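PDB 4EZI: Alpha/beta hydrolase from Legionella pneumophila subsp. pneumophila str. Philadelphia 1, which is of unknown function but has the alpha/beta-hydrolase fold and may act as a lipase-like ester hydrolase. Local coordinates for residues A[40-46]-A[62-68]; A[35-41]-A[102-108]; A[214-220]-A[268-272]; A[82-86]-A[220-224]. One frame throughout, in Å; residues are numbered along the deposited sequence.

The four contacts fall into two pairs. Contacts 1 and 2 share Asp-40 and Leu-41, their centres about 12 Å apart: the first is the hairpin of strands 41-51 and 57-67, the second sets the chain leading into that hairpin against helix 99-108. Contacts 3 and 4, centres about 11 Å apart, share Ala-220 and helix 218-233. About 36 Å separates the centres of contacts 1 and 3, on opposite sides of the chain's centre. Contact 1 is nested within the loop closed by contact 2, whereas contacts 2 and 4 alternate along the chain. In contact 4 the loop 82-86, which follows strand 74-80, meets helix 218-233, one of the helices inserted between strands 193-197 and 310-314.

Contact 1 of 4, residues A[40-46]-A[62-68]; sequences DLQLYKI and GLVAMPI
Strands 41-46 and 62-67 form an antiparallel hairpin, their axes 4.4 Å apart and their directions at 159°, with Gln-42, Tyr-44 and Ile-46 in hydrogen-bonded pairs with Met-66, Val-64 and Gly-62. A further backbone bond, from Ile-68 N to Asp-40 O, continues the ladder at the Asp-40 end. Side chains alternate between two faces. On one, the methyl of Ala-65 meets a branch of each of two leucines: its CB lies 3.6 Å from Leu-43 CD2 and 3.8 Å from Leu-41 CD1. The other branch of Leu-41 turns to the proline, CD2 lying 3.9 Å from Pro-67 CG. On the same face Leu-63 brings CD1 to 3.4 Å from Tyr-44 O. The opposite face holds Ile-46, whose CG1 stands between its own N and carbonyl carbon (chi1 74°) and carries CD1 to 4.0 Å from Val-64 CG2. Farther along, Met-66, present as selenomethionine, crosses Tyr-44 at about a right angle; SE approaches CE2 of that ring at 4.2 Å, a Met-aromatic contact of oblique geometry. Gln-42 bends at chi2 so that NE2 lies over the rim of one face of the Tyr-44 ring while bonding to Leu-43 O at 3.0 Å. Lys-45 leads off to a salt bridge with Asp-123; Leu-41, Leu-43 and Ala-65 pack on Leu-102 of helix 99-108, while Val-64 and Met-66 meet helix 134-154. The chemistry is thus divided: polar backbone groups are paired within the sheet, and largely apolar surfaces are offered to helices on both sides, as in the helix-flanked sheet of the alpha/beta-hydrolase fold.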
loop_
_atom_site.group_PDB
_atom_site.type_symbol
_atom_site.label_atom_id
_atom_site.label_comp_id
_atom_site.label_asym_id
_atom_site.label_seq_id
_atom_site.Cartn_x
_atom_site.Cartn_y
_atom_site.Cartn_z
ATOM N N ASP A 40 4.092 -2.541 -24.664
ATOM C CA ASP A 40 5.358 -2.218 -24.017
ATOM C C ASP A 40 5.140 -0.936 -23.194
ATOM O O ASP A 40 4.292 -0.114 -23.551
ATOM C CB ASP A 40 6.460 -2.002 -25.069
ATOM C CG ASP A 40 6.547 -3.124 -26.053
ATOM O OD1 ASP A 40 6.753 -4.254 -25.633
ATOM O OD2 ASP A 40 6.412 -2.876 -27.281
ATOM N N LEU A 41 5.912 -0.749 -22.121
ATOM C CA LEU A 41 5.802 0.473 -21.297
ATOM C C LEU A 41 7.080 1.287 -21.357
ATOM O O LEU A 41 8.176 0.720 -21.453
ATOM C CB LEU A 41 5.532 0.144 -19.816
ATOM C CG LEU A 41 4.515 -0.949 -19.515
ATOM C CD1 LEU A 41 4.416 -1.183 -18.012
ATOM C CD2 LEU A 41 3.152 -0.579 -20.119
ATOM N N GLN A 42 6.951 2.615 -21.250
ATOM C CA GLN A 42 8.065 3.507 -20.935
ATOM C C GLN A 42 7.999 3.830 -19.437
ATOM O O GLN A 42 6.930 4.168 -18.905
ATOM C CB GLN A 42 7.977 4.789 -21.752
ATOM C CG GLN A 42 8.990 5.902 -21.346
ATOM C CD GLN A 42 10.446 5.591 -21.630
ATOM O OE1 GLN A 42 10.799 5.267 -22.756
ATOM N NE2 GLN A 42 11.314 5.729 -20.605
ATOM N N LEU A 43 9.150 3.740 -18.772
ATOM C CA LEU A 43 9.254 3.947 -17.342
ATOM C C LEU A 43 9.969 5.245 -16.999
ATOM O O LEU A 43 10.978 5.581 -17.627
ATOM C CB LEU A 43 10.057 2.796 -16.707
ATOM C CG LEU A 43 9.627 1.368 -16.954
ATOM C CD1 LEU A 43 10.490 0.390 -16.142
ATOM C CD2 LEU A 43 8.222 1.197 -16.575
ATOM N N TYR A 44 9.475 5.895 -15.939
ATOM C CA TYR A 44 10.084 7.082 -15.361
ATOM C C TYR A 44 10.112 6.943 -13.856
ATOM O O TYR A 44 9.117 6.521 -13.244
ATOM C CB TYR A 44 9.283 8.331 -15.701
ATOM C CG TYR A 44 9.339 8.707 -17.164
ATOM C CD1 TYR A 44 10.413 9.421 -17.669
ATOM C CD2 TYR A 44 8.324 8.355 -18.029
ATOM C CE1 TYR A 44 10.479 9.788 -19.005
ATOM C CE2 TYR A 44 8.396 8.693 -19.392
ATOM C CZ TYR A 44 9.490 9.395 -19.856
ATOM O OH TYR A 44 9.555 9.743 -21.191
ATOM N N LYS A 45 11.230 7.330 -13.245
ATOM C CA LYS A 45 11.270 7.579 -11.803
ATOM C C LYS A 45 11.096 9.072 -11.587
ATOM O O LYS A 45 11.796 9.880 -12.234
ATOM C CB LYS A 45 12.608 7.102 -11.197
ATOM C CG LYS A 45 12.829 7.547 -9.756
ATOM C CD LYS A 45 13.990 6.779 -9.090
ATOM C CE LYS A 45 15.319 7.223 -9.537
ATOM N NZ LYS A 45 15.498 8.551 -9.001
ATOM N N ILE A 46 10.161 9.436 -10.713
ATOM C CA ILE A 46 9.901 10.832 -10.446
ATOM C C ILE A 46 10.167 11.168 -8.985
ATOM O O ILE A 46 10.098 10.318 -8.108
ATOM C CB ILE A 46 8.459 11.255 -10.862
ATOM C CG1 ILE A 46 7.368 10.730 -9.907
ATOM C CG2 ILE A 46 8.135 10.825 -12.296
ATOM C CD1 ILE A 46 5.952 11.272 -10.273
ATOM N N GLY A 62 8.777 7.843 -6.744
ATOM C CA GLY A 62 7.955 6.746 -7.181
ATOM C C GLY A 62 8.147 6.485 -8.652
ATOM O O GLY A 62 8.984 7.147 -9.308
ATOM N N LEU A 63 7.418 5.502 -9.169
ATOM C CA LEU A 63 7.498 5.050 -10.541
ATOM C C LEU A 63 6.237 5.414 -11.306
ATOM O O LEU A 63 5.125 5.259 -10.801
ATOM C CB LEU A 63 7.640 3.531 -10.565
ATOM C CG LEU A 63 8.028 2.899 -11.909
ATOM C CD1 LEU A 63 9.470 3.246 -12.304
ATOM C CD2 LEU A 63 7.844 1.398 -11.854
ATOM N N VAL A 64 6.420 5.842 -12.557
ATOM C CA VAL A 64 5.322 5.989 -13.505
ATOM C C VAL A 64 5.640 5.155 -14.747
ATOM O O VAL A 64 6.734 5.240 -15.304
ATOM C CB VAL A 64 5.097 7.455 -13.931
ATOM C CG1 VAL A 64 3.927 7.554 -14.899
ATOM C CG2 VAL A 64 4.892 8.329 -12.709
ATOM N N ALA A 65 4.693 4.339 -15.188
ATOM C CA ALA A 65 4.844 3.476 -16.352
ATOM C C ALA A 65 3.721 3.752 -17.335
ATOM O O ALA A 65 2.552 3.683 -16.973
ATOM C CB ALA A 65 4.827 2.017 -15.937
HETATM N N MSE A 66 4.096 4.101 -18.567
HETATM C CA MSE A 66 3.172 4.558 -19.603
HETATM C C MSE A 66 3.154 3.563 -20.768
HETATM O O MSE A 66 4.163 3.428 -21.473
HETATM C CB MSE A 66 3.592 5.940 -20.138
HETATM C CG MSE A 66 3.444 7.038 -19.114
HETATM SE SE MSE A 66 4.248 8.709 -19.724
HETATM C CE MSE A 66 3.834 9.859 -18.211
ATOM N N PRO A 67 2.004 2.914 -21.014
ATOM C CA PRO A 67 1.869 2.117 -22.244
ATOM C C PRO A 67 2.205 2.936 -23.488
ATOM O O PRO A 67 1.739 4.061 -23.657
ATOM C CB PRO A 67 0.397 1.706 -22.227
ATOM C CG PRO A 67 0.014 1.675 -20.783
ATOM C CD PRO A 67 0.812 2.787 -20.152
ATOM N N ILE A 68 3.023 2.345 -24.343
ATOM C CA ILE A 68 3.444 2.973 -25.586
ATOM C C ILE A 68 2.402 2.522 -26.675
ATOM O O ILE A 68 2.023 1.367 -26.767
ATOM C CB ILE A 68 4.890 2.545 -25.967
ATOM C CG1 ILE A 68 5.890 2.889 -24.845
ATOM C CG2 ILE A 68 5.318 3.170 -27.308
ATOM C CD1 ILE A 68 7.232 2.110 -24.965
#

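Contact 2 of 4, residues A[35-41]-A[102-108]; sequences LTVHYDL and LAAYGNS
Segment 35-41 passes in an irregular extended course across the last turns of helix 99-108, the CA atoms coming nearest at Val-37 and Ser-108, 4.2 Å apart. This helix is the connection of a beta-alpha-beta crossover between parallel strands 74-80 and 112-116 of the hydrolase sheet, and it finishes in a wider pi-type turn. The carbonyl of Asn-107 receives two successive amides of the loop, His-38 N at 2.8 Å and Tyr-39 N at 3.0 Å. The side chain of the same asparagine reaches back, ND2 donating to Tyr-39 O at 2.8 Å and also to Phe-17 O, so two carbonyls fix the rotation of its amide. Leu-41 lies obliquely across that amide, CD1 3.4 Å from Asn-107 OD1, and sends CD2 to 3.6 Å from Gly-106 C, packing directly on the backbone where no side chain intervenes. Ser-108 has OG turned opposite its own N (chi1 177°), which lets the hydroxyl donate to Thr-36 O at 2.7 Å from above the carbonyl plane. Beside it Leu-35 places CD1 on the methyl of Ala-104. At the outer margin the His-38 ring meets the helix end with its edge, CD2 pointing at Ser-108 O in the ring plane at 3.3 Å.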
loop_
_atom_site.group_PDB
_atom_site.type_symbol
_atom_site.label_atom_id
_atom_site.label_comp_id
_atom_site.label_asym_id
_atom_site.label_seq_id
_atom_site.Cartn_x
_atom_site.Cartn_y
_atom_site.Cartn_z
ATOM N N LEU A 35 -3.495 -13.572 -18.004
ATOM C CA LEU A 35 -3.661 -12.249 -18.615
ATOM C C LEU A 35 -2.918 -12.206 -19.940
ATOM O O LEU A 35 -1.859 -12.807 -20.085
ATOM C CB LEU A 35 -3.128 -11.166 -17.676
ATOM C CG LEU A 35 -3.888 -10.993 -16.354
ATOM C CD1 LEU A 35 -3.182 -9.942 -15.483
ATOM C CD2 LEU A 35 -5.309 -10.542 -16.595
ATOM N N THR A 36 -3.481 -11.491 -20.897
ATOM C CA THR A 36 -2.872 -11.272 -22.196
ATOM C C THR A 36 -2.115 -9.940 -22.191
ATOM O O THR A 36 -2.637 -8.935 -21.714
ATOM C CB THR A 36 -3.967 -11.206 -23.290
ATOM O OG1 THR A 36 -4.712 -12.436 -23.312
ATOM C CG2 THR A 36 -3.364 -10.984 -24.663
ATOM N N VAL A 37 -0.892 -9.952 -22.715
ATOM C CA VAL A 37 -0.079 -8.735 -22.803
ATOM C C VAL A 37 -0.312 -8.058 -24.151
ATOM O O VAL A 37 -0.319 -8.714 -25.198
ATOM C CB VAL A 37 1.444 -9.000 -22.570
ATOM C CG1 VAL A 37 1.659 -9.753 -21.260
ATOM C CG2 VAL A 37 2.085 -9.765 -23.716
ATOM N N HIS A 38 -0.508 -6.743 -24.118
ATOM C CA HIS A 38 -0.808 -5.938 -25.306
ATOM C C HIS A 38 0.167 -4.790 -25.563
ATOM O O HIS A 38 0.159 -4.259 -26.668
ATOM C CB HIS A 38 -2.225 -5.338 -25.203
ATOM C CG HIS A 38 -3.305 -6.343 -24.990
ATOM N ND1 HIS A 38 -3.800 -7.127 -26.015
ATOM C CD2 HIS A 38 -4.010 -6.676 -23.879
ATOM C CE1 HIS A 38 -4.758 -7.902 -25.534
ATOM N NE2 HIS A 38 -4.905 -7.643 -24.245
ATOM N N TYR A 39 0.980 -4.401 -24.567
ATOM C CA TYR A 39 1.795 -3.176 -24.632
ATOM C C TYR A 39 3.187 -3.356 -24.114
ATOM O O TYR A 39 3.417 -4.211 -23.253
ATOM C CB TYR A 39 1.146 -2.084 -23.772
ATOM C CG TYR A 39 -0.219 -1.707 -24.272
ATOM C CD1 TYR A 39 -0.347 -0.982 -25.439
ATOM C CD2 TYR A 39 -1.365 -2.083 -23.603
ATOM C CE1 TYR A 39 -1.582 -0.646 -25.920
ATOM C CE2 TYR A 39 -2.629 -1.747 -24.075
ATOM C CZ TYR A 39 -2.728 -1.012 -25.230
ATOM O OH TYR A 39 -3.980 -0.689 -25.718
ATOM N N ASP A 40 4.092 -2.541 -24.664
ATOM C CA ASP A 40 5.358 -2.218 -24.017
ATOM C C ASP A 40 5.140 -0.936 -23.194
ATOM O O ASP A 40 4.292 -0.114 -23.551
ATOM C CB ASP A 40 6.460 -2.002 -25.069
ATOM C CG ASP A 40 6.547 -3.124 -26.053
ATOM O OD1 ASP A 40 6.753 -4.254 -25.633
ATOM O OD2 ASP A 40 6.412 -2.876 -27.281
ATOM N N LEU A 41 5.912 -0.749 -22.121
ATOM C CA LEU A 41 5.802 0.473 -21.297
ATOM C C LEU A 41 7.080 1.287 -21.357
ATOM O O LEU A 41 8.176 0.720 -21.453
ATOM C CB LEU A 41 5.532 0.144 -19.816
ATOM C CG LEU A 41 4.515 -0.949 -19.515
ATOM C CD1 LEU A 41 4.416 -1.183 -18.012
ATOM C CD2 LEU A 41 3.152 -0.579 -20.119
ATOM N N LEU A 102 3.602 -4.001 -12.940
ATOM C CA LEU A 102 3.681 -3.407 -14.273
ATOM C C LEU A 102 3.040 -4.300 -15.341
ATOM O O LEU A 102 2.280 -3.834 -16.189
ATOM C CB LEU A 102 5.128 -3.136 -14.667
ATOM C CG LEU A 102 5.880 -2.136 -13.810
ATOM C CD1 LEU A 102 7.259 -1.941 -14.414
ATOM C CD2 LEU A 102 5.140 -0.789 -13.718
ATOM N N ALA A 103 3.325 -5.594 -15.259
ATOM C CA ALA A 103 2.847 -6.535 -16.248
ATOM C C ALA A 103 1.324 -6.607 -16.250
ATOM O O ALA A 103 0.684 -6.600 -17.300
ATOM C CB ALA A 103 3.482 -7.895 -16.028
ATOM N N ALA A 104 0.750 -6.714 -15.056
ATOM C CA ALA A 104 -0.693 -6.873 -14.940
ATOM C C ALA A 104 -1.439 -5.585 -15.293
ATOM O O ALA A 104 -2.370 -5.599 -16.086
ATOM C CB ALA A 104 -1.035 -7.365 -13.519
ATOM N N TYR A 105 -1.041 -4.483 -14.672
ATOM C CA TYR A 105 -1.766 -3.229 -14.819
ATOM C C TYR A 105 -1.413 -2.438 -16.063
ATOM O O TYR A 105 -2.265 -1.704 -16.576
ATOM C CB TYR A 105 -1.548 -2.349 -13.588
ATOM C CG TYR A 105 -2.266 -2.811 -12.347
ATOM C CD1 TYR A 105 -3.643 -2.798 -12.288
ATOM C CD2 TYR A 105 -1.574 -3.238 -11.206
ATOM C CE1 TYR A 105 -4.329 -3.209 -11.150
ATOM C CE2 TYR A 105 -2.240 -3.659 -10.061
ATOM C CZ TYR A 105 -3.617 -3.641 -10.036
ATOM O OH TYR A 105 -4.329 -4.005 -8.905
ATOM N N GLY A 106 -0.161 -2.546 -16.489
ATOM C CA GLY A 106 0.367 -1.778 -17.598
ATOM C C GLY A 106 0.407 -2.579 -18.880
ATOM O O GLY A 106 -0.355 -2.302 -19.822
ATOM N N ASN A 107 1.286 -3.579 -18.944
ATOM C CA ASN A 107 1.436 -4.321 -20.198
ATOM C C ASN A 107 0.176 -5.040 -20.618
ATOM O O ASN A 107 -0.090 -5.129 -21.814
ATOM C CB ASN A 107 2.593 -5.309 -20.163
ATOM C CG ASN A 107 3.901 -4.676 -19.779
ATOM O OD1 ASN A 107 4.157 -4.482 -18.605
ATOM N ND2 ASN A 107 4.755 -4.399 -20.766
ATOM N N SER A 108 -0.587 -5.572 -19.666
ATOM C CA SER A 108 -1.841 -6.249 -19.965
ATOM C C SER A 108 -3.019 -5.277 -19.940
ATOM O O SER A 108 -3.656 -5.053 -20.981
ATOM C CB SER A 108 -2.089 -7.439 -19.020
ATOM O OG SER A 108 -3.339 -8.026 -19.300
#

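Contact 3 of 4, residues A[214-220]-A[268-272]; sequences PGPRATA and LPQDP
Both branches of Thr-219 lie against the carbonyl oxygen of Pro-269. Its hydroxyl, beside the backbone N (chi1 -55°), donates to Pro-269 O at 2.8 Å, while also resting against a proline ring, with OG1 3.4 Å from Pro-272 CG. The methyl branch, beside the same carbonyl, continues on to Leu-268, CG2 meeting Leu-268 CB at 3.9 Å as the two side chains pass obliquely. Leu-268 extends beyond this point, laying CD1 against Ala-220 CA at 3.8 Å. The CB of Gln-270 leads off from segment 214-220, but the chain folds back at chi2 (-77°) and brings the amide to the turn before the helix. There NE2 donates to Pro-216 O at 2.9 Å in an almost perfectly straight bond; the acceptor lies in the plane of the glutamine amide, although the donor stands above the plane of the proline carbonyl. Gly-215 to Ala-218 form a type I turn leading into helix 218-233, one of the helices inserted between strands 193-197 and 310-314, where alpha/beta hydrolases commonly carry a cap. The turn is bound to the opposing loop through solvent as well. One water accepts from Thr-219 N and donates to Gly-215 O and Gln-270 O, giving the first-turn amide a partner; another lies between Pro-214 O and Gln-270 OE1, 3.0 Å from the latter. Arg-217 heads elsewhere, to a salt bridge with Asp-320. The Pro-214 and Pro-272 rings cross at an angle, and CB of Pro-214 is pressed to 3.4 Å from CD of Pro-272, tighter than ordinary carbon contact.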
loop_
_atom_site.group_PDB
_atom_site.type_symbol
_atom_site.label_atom_id
_atom_site.label_comp_id
_atom_site.label_asym_id
_atom_site.label_seq_id
_atom_site.Cartn_x
_atom_site.Cartn_y
_atom_site.Cartn_z
ATOM N N PRO A 214 0.116 -14.566 16.188
ATOM C CA PRO A 214 1.143 -14.091 15.279
ATOM C C PRO A 214 1.470 -15.041 14.146
ATOM O O PRO A 214 1.883 -16.183 14.369
ATOM C CB PRO A 214 2.358 -13.936 16.192
ATOM C CG PRO A 214 2.095 -14.898 17.289
ATOM C CD PRO A 214 0.650 -14.722 17.548
ATOM N N GLY A 215 1.358 -14.534 12.930
ATOM C CA GLY A 215 1.849 -15.253 11.755
ATOM C C GLY A 215 3.360 -15.061 11.625
ATOM O O GLY A 215 4.037 -14.524 12.524
ATOM N N PRO A 216 3.929 -15.488 10.492
ATOM C CA PRO A 216 5.378 -15.545 10.334
ATOM C C PRO A 216 6.091 -14.186 10.311
ATOM O O PRO A 216 7.309 -14.155 10.450
ATOM C CB PRO A 216 5.559 -16.261 8.991
ATOM C CG PRO A 216 4.277 -17.030 8.780
ATOM C CD PRO A 216 3.216 -16.201 9.403
ATOM N N ARG A 217 5.356 -13.095 10.102
ATOM C CA ARG A 217 5.929 -11.751 9.978
ATOM C C ARG A 217 5.448 -10.798 11.064
ATOM O O ARG A 217 5.788 -9.624 11.052
ATOM C CB ARG A 217 5.573 -11.211 8.586
ATOM C CG ARG A 217 6.344 -11.935 7.445
ATOM C CD ARG A 217 5.617 -11.877 6.125
ATOM N NE ARG A 217 4.405 -12.677 6.108
ATOM C CZ ARG A 217 4.355 -13.957 5.796
ATOM N NH1 ARG A 217 5.432 -14.610 5.404
ATOM N NH2 ARG A 217 3.183 -14.580 5.866
ATOM N N ALA A 218 4.639 -11.298 11.996
ATOM C CA ALA A 218 3.963 -10.439 12.981
ATOM C C ALA A 218 4.913 -9.623 13.818
ATOM O O ALA A 218 4.727 -8.425 13.979
ATOM C CB ALA A 218 3.091 -11.300 13.897
ATOM N N THR A 219 5.959 -10.255 14.348
ATOM C CA THR A 219 6.878 -9.518 15.191
ATOM C C THR A 219 7.539 -8.382 14.409
ATOM O O THR A 219 7.698 -7.270 14.917
ATOM C CB THR A 219 7.942 -10.440 15.781
ATOM O OG1 THR A 219 7.257 -11.496 16.459
ATOM C CG2 THR A 219 8.841 -9.688 16.770
ATOM N N ALA A 220 7.965 -8.670 13.178
ATOM C CA ALA A 220 8.573 -7.643 12.329
ATOM C C ALA A 220 7.609 -6.492 12.081
ATOM O O ALA A 220 8.000 -5.326 12.139
ATOM C CB ALA A 220 9.080 -8.243 11.027
ATOM N N LEU A 268 14.478 -11.612 14.917
ATOM C CA LEU A 268 13.407 -11.328 15.854
ATOM C C LEU A 268 12.708 -12.624 16.235
ATOM O O LEU A 268 12.524 -13.525 15.405
ATOM C CB LEU A 268 12.396 -10.381 15.197
ATOM C CG LEU A 268 12.932 -8.963 14.949
ATOM C CD1 LEU A 268 11.880 -8.171 14.180
ATOM C CD2 LEU A 268 13.367 -8.248 16.238
ATOM N N PRO A 269 12.226 -12.703 17.476
ATOM C CA PRO A 269 11.452 -13.889 17.856
ATOM C C PRO A 269 10.122 -13.980 17.103
ATOM O O PRO A 269 9.571 -12.975 16.683
ATOM C CB PRO A 269 11.202 -13.684 19.348
ATOM C CG PRO A 269 11.251 -12.230 19.548
ATOM C CD PRO A 269 12.236 -11.686 18.539
ATOM N N GLN A 270 9.616 -15.189 16.965
ATOM C CA GLN A 270 8.321 -15.386 16.329
ATOM C C GLN A 270 7.139 -14.924 17.180
ATOM O O GLN A 270 6.126 -14.507 16.628
ATOM C CB GLN A 270 8.163 -16.824 15.859
ATOM C CG GLN A 270 8.905 -17.053 14.529
ATOM C CD GLN A 270 8.146 -16.489 13.325
ATOM O OE1 GLN A 270 7.052 -16.972 13.013
ATOM N NE2 GLN A 270 8.697 -15.430 12.674
ATOM N N ASP A 271 7.289 -14.970 18.505
ATOM C CA ASP A 271 6.267 -14.480 19.434
ATOM C C ASP A 271 6.509 -12.999 19.728
ATOM O O ASP A 271 7.497 -12.672 20.392
ATOM C CB ASP A 271 6.316 -15.277 20.737
ATOM C CG ASP A 271 5.285 -14.824 21.761
ATOM O OD1 ASP A 271 4.507 -13.874 21.516
ATOM O OD2 ASP A 271 5.224 -15.468 22.853
ATOM N N PRO A 272 5.645 -12.102 19.215
ATOM C CA PRO A 272 5.910 -10.681 19.393
ATOM C C PRO A 272 5.949 -10.250 20.834
ATOM O O PRO A 272 6.556 -9.214 21.144
ATOM C CB PRO A 272 4.769 -9.981 18.625
ATOM C CG PRO A 272 4.185 -10.979 17.749
ATOM C CD PRO A 272 4.424 -12.323 18.418
HETATM O O HOH W 1 4.516 -17.038 14.531
HETATM O O HOH W 2 6.096 -13.286 14.092
#

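Contact 4 of 4, residues A[82-86]-A[220-224]; sequences GTRFE and AYLAY
Thr-83 meets two tyrosines of helix 218-233 with its two branches. Its methyl lies in the plane of the Tyr-224 ring, at the edge, with CG2 3.9 Å from CE2, and the same methyl also covers the rim of one face of the Phe-85 ring. Its hydroxyl faces Tyr-221, OG1 standing 3.8 Å from CE1, and is hydrogen-bonded to Tyr-131 OH. Arg-84 contributes backbone alone: its side chain leads off to Asp-89, whereas its carbonyl O accepts from Tyr-224 OH at 2.7 Å, the donor lying in the carbonyl plane. With CG opposite the backbone N (chi1 -161°), the Tyr-224 ring is directed toward the loop, within bonding distance of that oxygen. Phe-85 then lies alongside that ring. The planes are inclined by 29° and slid apart, centroids 5.0 Å from each other, so overlap is slight and the closest approach is Phe-85 CE1 to Tyr-224 CD2 at 3.4 Å. The far corner of the phenylalanine, CZ, touches the methyl of Ala-220 at 3.7 Å, while Val-261 and Ile-264 add further packing. In alpha/beta hydrolases the loop after this central strand usually borders the active site. Consistent with that, a bound PEG lies about 4 Å from the side chain of Thr-83, and Tyr-221, bonded to Asp-320, touches residues of a probable Ser-169, His-351, Asp-318 triad, as expected beside the probable active site, where the cap helices meet the sheet domain.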
loop_
_atom_site.group_PDB
_atom_site.type_symbol
_atom_site.label_atom_id
_atom_site.label_comp_id
_atom_site.label_asym_id
_atom_site.label_seq_id
_atom_site.Cartn_x
_atom_site.Cartn_y
_atom_site.Cartn_z
ATOM N N GLY A 82 2.963 -2.995 -0.570
ATOM C CA GLY A 82 2.918 -3.526 0.777
ATOM C C GLY A 82 4.150 -3.204 1.608
ATOM O O GLY A 82 4.968 -2.367 1.249
ATOM N N THR A 83 4.280 -3.845 2.745
ATOM C CA THR A 83 5.348 -3.494 3.697
ATOM C C THR A 83 6.705 -3.734 3.067
ATOM O O THR A 83 6.984 -4.835 2.581
ATOM C CB THR A 83 5.256 -4.366 4.949
ATOM O OG1 THR A 83 4.001 -4.177 5.580
ATOM C CG2 THR A 83 6.387 -4.068 5.930
ATOM N N ARG A 84 7.543 -2.705 3.115
ATOM C CA ARG A 84 8.922 -2.812 2.706
ATOM C C ARG A 84 9.790 -2.288 3.832
ATOM O O ARG A 84 9.585 -1.178 4.320
ATOM C CB ARG A 84 9.185 -2.029 1.413
ATOM C CG ARG A 84 8.291 -2.464 0.265
ATOM C CD ARG A 84 8.568 -3.854 -0.258
ATOM N NE ARG A 84 7.512 -4.308 -1.189
ATOM C CZ ARG A 84 7.333 -3.890 -2.438
ATOM N NH1 ARG A 84 8.125 -2.999 -3.012
ATOM N NH2 ARG A 84 6.305 -4.372 -3.137
ATOM N N PHE A 85 10.743 -3.113 4.230
ATOM C CA PHE A 85 11.698 -2.791 5.277
ATOM C C PHE A 85 13.024 -2.247 4.723
ATOM O O PHE A 85 13.852 -1.755 5.504
ATOM C CB PHE A 85 12.056 -4.060 6.079
ATOM C CG PHE A 85 10.898 -4.701 6.792
ATOM C CD1 PHE A 85 10.484 -4.254 8.014
ATOM C CD2 PHE A 85 10.252 -5.781 6.235
ATOM C CE1 PHE A 85 9.409 -4.879 8.652
ATOM C CE2 PHE A 85 9.196 -6.417 6.887
ATOM C CZ PHE A 85 8.778 -5.961 8.074
ATOM N N GLU A 86 13.244 -2.427 3.424
ATOM C CA GLU A 86 14.447 -2.016 2.719
ATOM C C GLU A 86 14.169 -0.772 1.902
ATOM O O GLU A 86 13.212 -0.717 1.094
ATOM C CB GLU A 86 14.913 -3.122 1.794
ATOM C CG GLU A 86 15.169 -4.455 2.489
ATOM C CD GLU A 86 15.394 -5.596 1.520
ATOM O OE1 GLU A 86 16.109 -5.401 0.515
ATOM O OE2 GLU A 86 14.861 -6.704 1.777
ATOM N N ALA A 220 7.965 -8.670 13.178
ATOM C CA ALA A 220 8.573 -7.643 12.329
ATOM C C ALA A 220 7.609 -6.492 12.081
ATOM O O ALA A 220 8.000 -5.326 12.139
ATOM C CB ALA A 220 9.080 -8.243 11.027
ATOM N N TYR A 221 6.348 -6.783 11.756
ATOM C CA TYR A 221 5.383 -5.726 11.533
ATOM C C TYR A 221 5.248 -4.840 12.783
ATOM O O TYR A 221 5.162 -3.615 12.698
ATOM C CB TYR A 221 4.009 -6.296 11.197
ATOM C CG TYR A 221 3.852 -7.094 9.927
ATOM C CD1 TYR A 221 4.526 -6.761 8.769
ATOM C CD2 TYR A 221 2.962 -8.137 9.874
ATOM C CE1 TYR A 221 4.301 -7.451 7.576
ATOM C CE2 TYR A 221 2.728 -8.839 8.699
ATOM C CZ TYR A 221 3.426 -8.493 7.548
ATOM O OH TYR A 221 3.194 -9.169 6.375
ATOM N N LEU A 222 5.111 -5.466 13.946
ATOM C CA LEU A 222 4.885 -4.708 15.178
ATOM C C LEU A 222 6.110 -3.912 15.571
ATOM O O LEU A 222 5.988 -2.783 16.050
ATOM C CB LEU A 222 4.443 -5.634 16.320
ATOM C CG LEU A 222 3.043 -6.220 16.116
ATOM C CD1 LEU A 222 2.801 -7.328 17.134
ATOM C CD2 LEU A 222 1.947 -5.173 16.192
ATOM N N ALA A 223 7.284 -4.503 15.397
ATOM C CA ALA A 223 8.530 -3.777 15.664
ATOM C C ALA A 223 8.600 -2.507 14.780
ATOM O O ALA A 223 8.856 -1.401 15.266
ATOM C CB ALA A 223 9.712 -4.690 15.387
ATOM N N TYR A 224 8.315 -2.682 13.498
ATOM C CA TYR A 224 8.346 -1.553 12.562
ATOM C C TYR A 224 7.331 -0.491 12.965
ATOM O O TYR A 224 7.602 0.713 12.994
ATOM C CB TYR A 224 8.063 -2.090 11.157
ATOM C CG TYR A 224 8.430 -1.287 9.925
ATOM C CD1 TYR A 224 9.206 -0.141 9.966
ATOM C CD2 TYR A 224 8.060 -1.759 8.684
ATOM C CE1 TYR A 224 9.628 0.475 8.800
ATOM C CE2 TYR A 224 8.494 -1.139 7.501
ATOM C CZ TYR A 224 9.262 -0.023 7.564
ATOM O OH TYR A 224 9.716 0.572 6.413
#